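Local atomic coordinates of uronate isomerase (Caulobacter crescentus, PDB entry 2Q01), a protein that catalyses the reversible isomerisation of D-glucuronate to D-fructuronate and of D-galacturonate to D-tagaturonate, a step of pentose and glucuronate interconversion. Residues L159-N164 with W478-T483; I165-T170 with Y470-R475. All blocks are in the same frame, centred on the assembly; numbering follows the deposited sequence.

Contact 1: residues L159-N164 with W478-T483; sequences LFDRFN and WARPAT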
loop_
_atom_site.group_PDB
_atom_site.type_symbol
_atom_site.label_atom_id
_atom_site.label_comp_id
_atom_site.label_asym_id
_atom_site.label_seq_id
_atom_site.Cartn_x
_atom_site.Cartn_y
_atom_site.Cartn_z
ATOM N N LEU B 159 -33.853 21.933 6.996
ATOM C CA LEU B 159 -32.472 21.524 7.241
ATOM C C LEU B 159 -31.621 21.615 5.979
ATOM O O LEU B 159 -30.457 22.000 6.045
ATOM C CB LEU B 159 -32.435 20.098 7.787
ATOM C CG LEU B 159 -32.723 19.880 9.272
ATOM C CD1 LEU B 159 -33.024 18.410 9.543
ATOM C CD2 LEU B 159 -31.564 20.348 10.129
ATOM N N PHE B 160 -32.215 21.258 4.838
ATOM C CA PHE B 160 -31.586 21.372 3.520
ATOM C C PHE B 160 -31.135 22.805 3.248
ATOM O O PHE B 160 -30.058 23.029 2.697
ATOM C CB PHE B 160 -32.586 20.922 2.451
ATOM C CG PHE B 160 -32.003 20.754 1.063
ATOM C CD1 PHE B 160 -31.597 19.502 0.619
ATOM C CD2 PHE B 160 -31.915 21.833 0.183
ATOM C CE1 PHE B 160 -31.088 19.331 -0.661
ATOM C CE2 PHE B 160 -31.410 21.669 -1.101
ATOM C CZ PHE B 160 -30.996 20.416 -1.524
ATOM N N ASP B 161 -31.966 23.767 3.639
ATOM C CA ASP B 161 -31.664 25.184 3.444
ATOM C C ASP B 161 -30.630 25.710 4.439
ATOM O O ASP B 161 -29.739 26.475 4.066
ATOM C CB ASP B 161 -32.947 26.010 3.505
ATOM C CG ASP B 161 -33.981 25.551 2.493
ATOM O OD1 ASP B 161 -35.190 25.769 2.731
ATOM O OD2 ASP B 161 -33.583 24.964 1.463
ATOM N N ARG B 162 -30.750 25.284 5.695
ATOM C CA ARG B 162 -29.804 25.654 6.743
ATOM C C ARG B 162 -28.402 25.111 6.476
ATOM O O ARG B 162 -27.409 25.763 6.811
ATOM C CB ARG B 162 -30.286 25.157 8.107
ATOM C CG ARG B 162 -29.647 25.895 9.277
ATOM C CD ARG B 162 -29.151 24.943 10.345
ATOM N NE ARG B 162 -30.243 24.360 11.119
ATOM C CZ ARG B 162 -30.106 23.826 12.328
ATOM N NH1 ARG B 162 -28.917 23.799 12.926
ATOM N NH2 ARG B 162 -31.164 23.322 12.943
ATOM N N PHE B 163 -28.330 23.924 5.872
ATOM C CA PHE B 163 -27.052 23.275 5.572
ATOM C C PHE B 163 -26.359 23.887 4.350
ATOM O O PHE B 163 -25.172 23.632 4.112
ATOM C CB PHE B 163 -27.235 21.769 5.369
ATOM C CG PHE B 163 -27.534 20.998 6.636
ATOM C CD1 PHE B 163 -27.264 21.533 7.897
ATOM C CD2 PHE B 163 -28.054 19.707 6.558
ATOM C CE1 PHE B 163 -27.535 20.808 9.055
ATOM C CE2 PHE B 163 -28.323 18.971 7.710
ATOM C CZ PHE B 163 -28.063 19.522 8.961
ATOM N N ASN B 164 -27.108 24.695 3.600
ATOM C CA ASN B 164 -26.629 25.379 2.398
ATOM C C ASN B 164 -26.264 24.372 1.311
ATOM O O ASN B 164 -25.210 24.455 0.682
ATOM C CB ASN B 164 -25.476 26.358 2.713
ATOM C CG ASN B 164 -25.275 27.412 1.630
ATOM O OD1 ASN B 164 -24.198 28.004 1.527
ATOM N ND2 ASN B 164 -26.306 27.646 0.819
ATOM N N TRP B 478 -36.769 24.769 -12.332
ATOM C CA TRP B 478 -37.573 24.315 -11.193
ATOM C C TRP B 478 -36.880 24.436 -9.837
ATOM O O TRP B 478 -37.530 24.342 -8.790
ATOM C CB TRP B 478 -38.091 22.885 -11.413
ATOM C CG TRP B 478 -37.049 21.826 -11.710
ATOM C CD1 TRP B 478 -36.732 21.318 -12.934
ATOM C CD2 TRP B 478 -36.222 21.124 -10.759
ATOM N NE1 TRP B 478 -35.759 20.353 -12.814
ATOM C CE2 TRP B 478 -35.428 20.215 -11.491
ATOM C CE3 TRP B 478 -36.079 21.174 -9.362
ATOM C CZ2 TRP B 478 -34.497 19.368 -10.876
ATOM C CZ3 TRP B 478 -35.161 20.330 -8.752
ATOM C CH2 TRP B 478 -34.380 19.440 -9.511
ATOM N N ALA B 479 -35.563 24.626 -9.867
ATOM C CA ALA B 479 -34.763 24.822 -8.663
ATOM C C ALA B 479 -34.441 26.306 -8.445
ATOM O O ALA B 479 -34.768 27.153 -9.282
ATOM C CB ALA B 479 -33.479 24.006 -8.756
ATOM N N ARG B 480 -33.796 26.612 -7.321
ATOM C CA ARG B 480 -33.286 27.957 -7.055
ATOM C C ARG B 480 -32.137 28.297 -8.001
ATOM O O ARG B 480 -31.492 27.394 -8.543
ATOM C CB ARG B 480 -32.758 28.046 -5.626
ATOM C CG ARG B 480 -33.808 28.158 -4.569
ATOM C CD ARG B 480 -33.195 27.836 -3.232
ATOM N NE ARG B 480 -34.204 27.352 -2.302
ATOM C CZ ARG B 480 -33.981 26.467 -1.339
ATOM N NH1 ARG B 480 -32.772 25.945 -1.162
ATOM N NH2 ARG B 480 -34.980 26.096 -0.555
ATOM N N PRO B 481 -31.887 29.603 -8.225
ATOM C CA PRO B 481 -30.581 29.960 -8.780
ATOM C C PRO B 481 -29.456 29.731 -7.757
ATOM O O PRO B 481 -29.705 29.686 -6.545
ATOM C CB PRO B 481 -30.734 31.447 -9.117
ATOM C CG PRO B 481 -31.822 31.933 -8.232
ATOM C CD PRO B 481 -32.760 30.780 -8.053
ATOM N N ALA B 482 -28.233 29.574 -8.257
ATOM C CA ALA B 482 -27.077 29.299 -7.413
ATOM C C ALA B 482 -26.381 30.585 -6.967
ATOM O O ALA B 482 -25.832 31.321 -7.791
ATOM C CB ALA B 482 -26.105 28.391 -8.145
ATOM N N THR B 483 -26.426 30.857 -5.663
ATOM C CA THR B 483 -25.708 31.991 -5.066
ATOM C C THR B 483 -24.806 31.522 -3.926
ATOM O O THR B 483 -25.084 30.508 -3.278
ATOM C CB THR B 483 -26.660 33.096 -4.525
ATOM O OG1 THR B 483 -27.556 32.537 -3.558
ATOM C CG2 THR B 483 -27.458 33.760 -5.651
#

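Contact 2: residues I165-T170 with Y470-R475; sequences IETLAT and YKLDQR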
loop_
_atom_site.group_PDB
_atom_site.type_symbol
_atom_site.label_atom_id
_atom_site.label_comp_id
_atom_site.label_asym_id
_atom_site.label_seq_id
_atom_site.Cartn_x
_atom_site.Cartn_y
_atom_site.Cartn_z
ATOM N N ILE B 165 -27.148 23.402 1.112
ATOM C CA ILE B 165 -26.948 22.415 0.071
ATOM C C ILE B 165 -27.426 23.010 -1.237
ATOM O O ILE B 165 -28.566 23.457 -1.351
ATOM C CB ILE B 165 -27.641 21.076 0.391
ATOM C CG1 ILE B 165 -27.115 20.531 1.727
ATOM C CG2 ILE B 165 -27.411 20.061 -0.745
ATOM C CD1 ILE B 165 -27.998 19.493 2.398
ATOM N N GLU B 166 -26.526 23.044 -2.211
ATOM C CA GLU B 166 -26.854 23.536 -3.532
ATOM C C GLU B 166 -27.476 22.425 -4.371
ATOM O O GLU B 166 -28.543 22.610 -4.954
ATOM C CB GLU B 166 -25.608 24.089 -4.208
ATOM C CG GLU B 166 -25.891 24.710 -5.554
ATOM C CD GLU B 166 -24.917 25.798 -5.909
ATOM O OE1 GLU B 166 -24.301 25.684 -6.983
ATOM O OE2 GLU B 166 -24.773 26.765 -5.124
ATOM N N THR B 167 -26.799 21.277 -4.412
ATOM C CA THR B 167 -27.239 20.105 -5.166
ATOM C C THR B 167 -27.133 18.873 -4.278
ATOM O O THR B 167 -26.116 18.671 -3.615
ATOM C CB THR B 167 -26.360 19.903 -6.427
ATOM O OG1 THR B 167 -26.475 21.052 -7.276
ATOM C CG2 THR B 167 -26.763 18.650 -7.206
ATOM N N LEU B 168 -28.195 18.069 -4.251
ATOM C CA LEU B 168 -28.167 16.762 -3.596
ATOM C C LEU B 168 -28.682 15.708 -4.564
ATOM O O LEU B 168 -29.783 15.834 -5.089
ATOM C CB LEU B 168 -29.026 16.773 -2.327
ATOM C CG LEU B 168 -29.111 15.513 -1.461
ATOM C CD1 LEU B 168 -27.740 15.108 -0.934
ATOM C CD2 LEU B 168 -30.068 15.737 -0.303
ATOM N N ALA B 169 -27.882 14.675 -4.803
ATOM C CA ALA B 169 -28.307 13.571 -5.660
ATOM C C ALA B 169 -28.658 12.333 -4.844
ATOM O O ALA B 169 -27.944 11.966 -3.908
ATOM C CB ALA B 169 -27.238 13.245 -6.708
ATOM N N THR B 170 -29.772 11.705 -5.199
ATOM C CA THR B 170 -30.155 10.413 -4.640
ATOM C C THR B 170 -29.881 9.316 -5.684
ATOM O O THR B 170 -29.478 9.616 -6.806
ATOM C CB THR B 170 -31.633 10.411 -4.194
ATOM O OG1 THR B 170 -32.481 10.354 -5.344
ATOM C CG2 THR B 170 -31.960 11.670 -3.399
ATOM N N TYR B 470 -19.612 16.747 -13.015
ATOM C CA TYR B 470 -20.969 16.212 -12.970
ATOM C C TYR B 470 -21.960 17.040 -13.780
ATOM O O TYR B 470 -23.162 16.910 -13.590
ATOM C CB TYR B 470 -21.444 16.086 -11.523
ATOM C CG TYR B 470 -20.785 14.950 -10.794
ATOM C CD1 TYR B 470 -19.608 15.144 -10.078
ATOM C CD2 TYR B 470 -21.331 13.669 -10.833
ATOM C CE1 TYR B 470 -18.992 14.084 -9.425
ATOM C CE2 TYR B 470 -20.727 12.610 -10.181
ATOM C CZ TYR B 470 -19.560 12.826 -9.477
ATOM O OH TYR B 470 -18.968 11.775 -8.827
ATOM N N LYS B 471 -21.441 17.891 -14.668
ATOM C CA LYS B 471 -22.239 18.699 -15.604
ATOM C C LYS B 471 -23.392 19.459 -14.927
ATOM O O LYS B 471 -24.521 19.503 -15.425
ATOM C CB LYS B 471 -22.718 17.841 -16.787
ATOM C CG LYS B 471 -21.588 17.168 -17.582
ATOM C CD LYS B 471 -22.141 16.204 -18.623
ATOM C CE LYS B 471 -21.028 15.581 -19.458
ATOM N NZ LYS B 471 -21.557 14.774 -20.606
ATOM N N LEU B 472 -23.075 20.055 -13.780
ATOM C CA LEU B 472 -24.039 20.738 -12.928
ATOM C C LEU B 472 -24.124 22.242 -13.203
ATOM O O LEU B 472 -24.760 22.985 -12.447
ATOM C CB LEU B 472 -23.676 20.488 -11.460
ATOM C CG LEU B 472 -24.458 19.488 -10.604
ATOM C CD1 LEU B 472 -25.128 18.411 -11.416
ATOM C CD2 LEU B 472 -23.530 18.868 -9.590
ATOM N N ASP B 473 -23.501 22.674 -14.300
ATOM C CA ASP B 473 -23.398 24.090 -14.651
ATOM C C ASP B 473 -24.694 24.708 -15.184
ATOM O O ASP B 473 -24.845 25.931 -15.178
ATOM C CB ASP B 473 -22.247 24.313 -15.636
ATOM C CG ASP B 473 -20.877 24.216 -14.971
ATOM O OD1 ASP B 473 -19.924 23.751 -15.635
ATOM O OD2 ASP B 473 -20.748 24.605 -13.788
ATOM N N GLN B 474 -25.618 23.868 -15.645
ATOM C CA GLN B 474 -26.949 24.333 -16.024
ATOM C C GLN B 474 -27.952 23.962 -14.941
ATOM O O GLN B 474 -28.384 22.811 -14.860
ATOM C CB GLN B 474 -27.404 23.748 -17.370
ATOM C CG GLN B 474 -26.520 24.076 -18.567
ATOM C CD GLN B 474 -25.724 22.875 -19.056
ATOM O OE1 GLN B 474 -26.026 22.310 -20.107
ATOM N NE2 GLN B 474 -24.712 22.473 -18.291
ATOM N N ARG B 475 -28.299 24.934 -14.098
ATOM C CA ARG B 475 -29.398 24.770 -13.152
ATOM C C ARG B 475 -30.706 24.746 -13.929
ATOM O O ARG B 475 -30.890 25.541 -14.856
ATOM C CB ARG B 475 -29.448 25.919 -12.135
ATOM C CG ARG B 475 -28.381 25.889 -11.057
ATOM C CD ARG B 475 -28.697 24.897 -9.954
ATOM N NE ARG B 475 -29.516 25.469 -8.888
ATOM C CZ ARG B 475 -29.483 25.050 -7.623
ATOM N NH1 ARG B 475 -30.253 25.612 -6.698
ATOM N NH2 ARG B 475 -28.667 24.068 -7.278
#

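Contact 1: residues L159-N164 with W478-T483
Phe160 and Asp161, neighbours on the last turn of helix 156-162, meet the end of one long side chain, Arg480, which reaches across from the C-terminal tail; even the nearest CA atoms, those of Asp161 and Arg480, lie 11.0 Å apart. Phe160 offers the edge of its ring: its CD2 is 4.4 Å from Arg480 NH1, which lies near the ring plane, a loose van der Waals approach and no cation-pi stack over the face. Asp161 carries the contact. Its OD2 takes both terminal nitrogens of Arg480 in an end-on salt bridge, NH2 at 2.7 Å and NH1 at 2.9 Å. Because both N-H groups converge on a single oxygen, the bonds are bent, 141° for NH2 and 132° for NH1. Both nitrogens come from one face of the carboxylate, well above its plane, and the two flat groups are turned 68° apart. The aspartate's other oxygen, OD1, is held by Trp189 NE1, so both carboxylate oxygens are engaged, which should restrain the rotation of the group. Arg480 gets there by running extended from CG to NE, its side chain crossing that of Asp161 at about a right angle. Beyond Asp161 the helix closes in a Schellman motif at Asn164, whose phi is positive and whose N reaches Asp161 O at 3.2 Å. The salt bridge thus ties the C-terminal end of helix 156-162 to the tail that follows helix 451-469, beside Trp189, while Phe160 packs on strands 165-169 and 192-194.

Contact 2: residues I165-T170 with Y470-R475
A backbone carbonyl at a corner of the chain, Glu166 O, receives Arg475 from above its plane. The NH2 to O distance is 2.7 Å and the N-H...O angle a fairly straight 159°, yet the donor stands 56° out of the carbonyl plane. The oxygen itself lies near the guanidinium plane, at its edge. Arg475 arrives there folded, with bends at chi2 and chi3 that turn its head back toward the strand. The same NH2 also rests 3.3 Å from Glu166 CG, a close packing contact. The glutamate carboxylate, by contrast, is held by Lys467 in a salt bridge; its OE1 stays 4.7 Å from Arg475 NH2, near enough for the opposite charges probably to attract. Thr167 divides its branches: CG2, anti to the backbone N, meets Leu472 CD2 tip to tip at 4.0 Å, whereas OG1 lies 3.7 Å from Arg475 NH2 and bonds instead to His192 ND1. NE of Arg475 is taken by Arg480 O. With an alanine at Arg475, Glu166 O would probably lose this donor and Arg480 O its partner NE. The backbone N of Leu472 closes the Schellman motif that ends helix 451-469, with Lys471 at positive phi, and the leucine side chain also touches Ile38. Strand 165-169 runs between the parallel strands 37-39 and 192-194, the kind of parallel strand arrangement found in TIM-barrel-type metallo-dependent hydrolases, and the chain leaving the last long helix packs against its start.

Both contacts fasten the chain that follows helix 451-469 to consecutive elements, contact 1 to the end of helix 156-162 and contact 2 to strand 165-169. Contact 2 is nested within the loop that contact 1 closes, and their centres are 11 Å apart. Contact 1 lies farther out, only partly buried, and rests on a charged pair; contact 2 is buried and mixes a charged side chain on a neutral backbone oxygen with a small apolar touch. The two share an arginine-to-backbone bond within the tail, and they also meet where Ala482 CB packs 3.5 Å from Glu166 OE1.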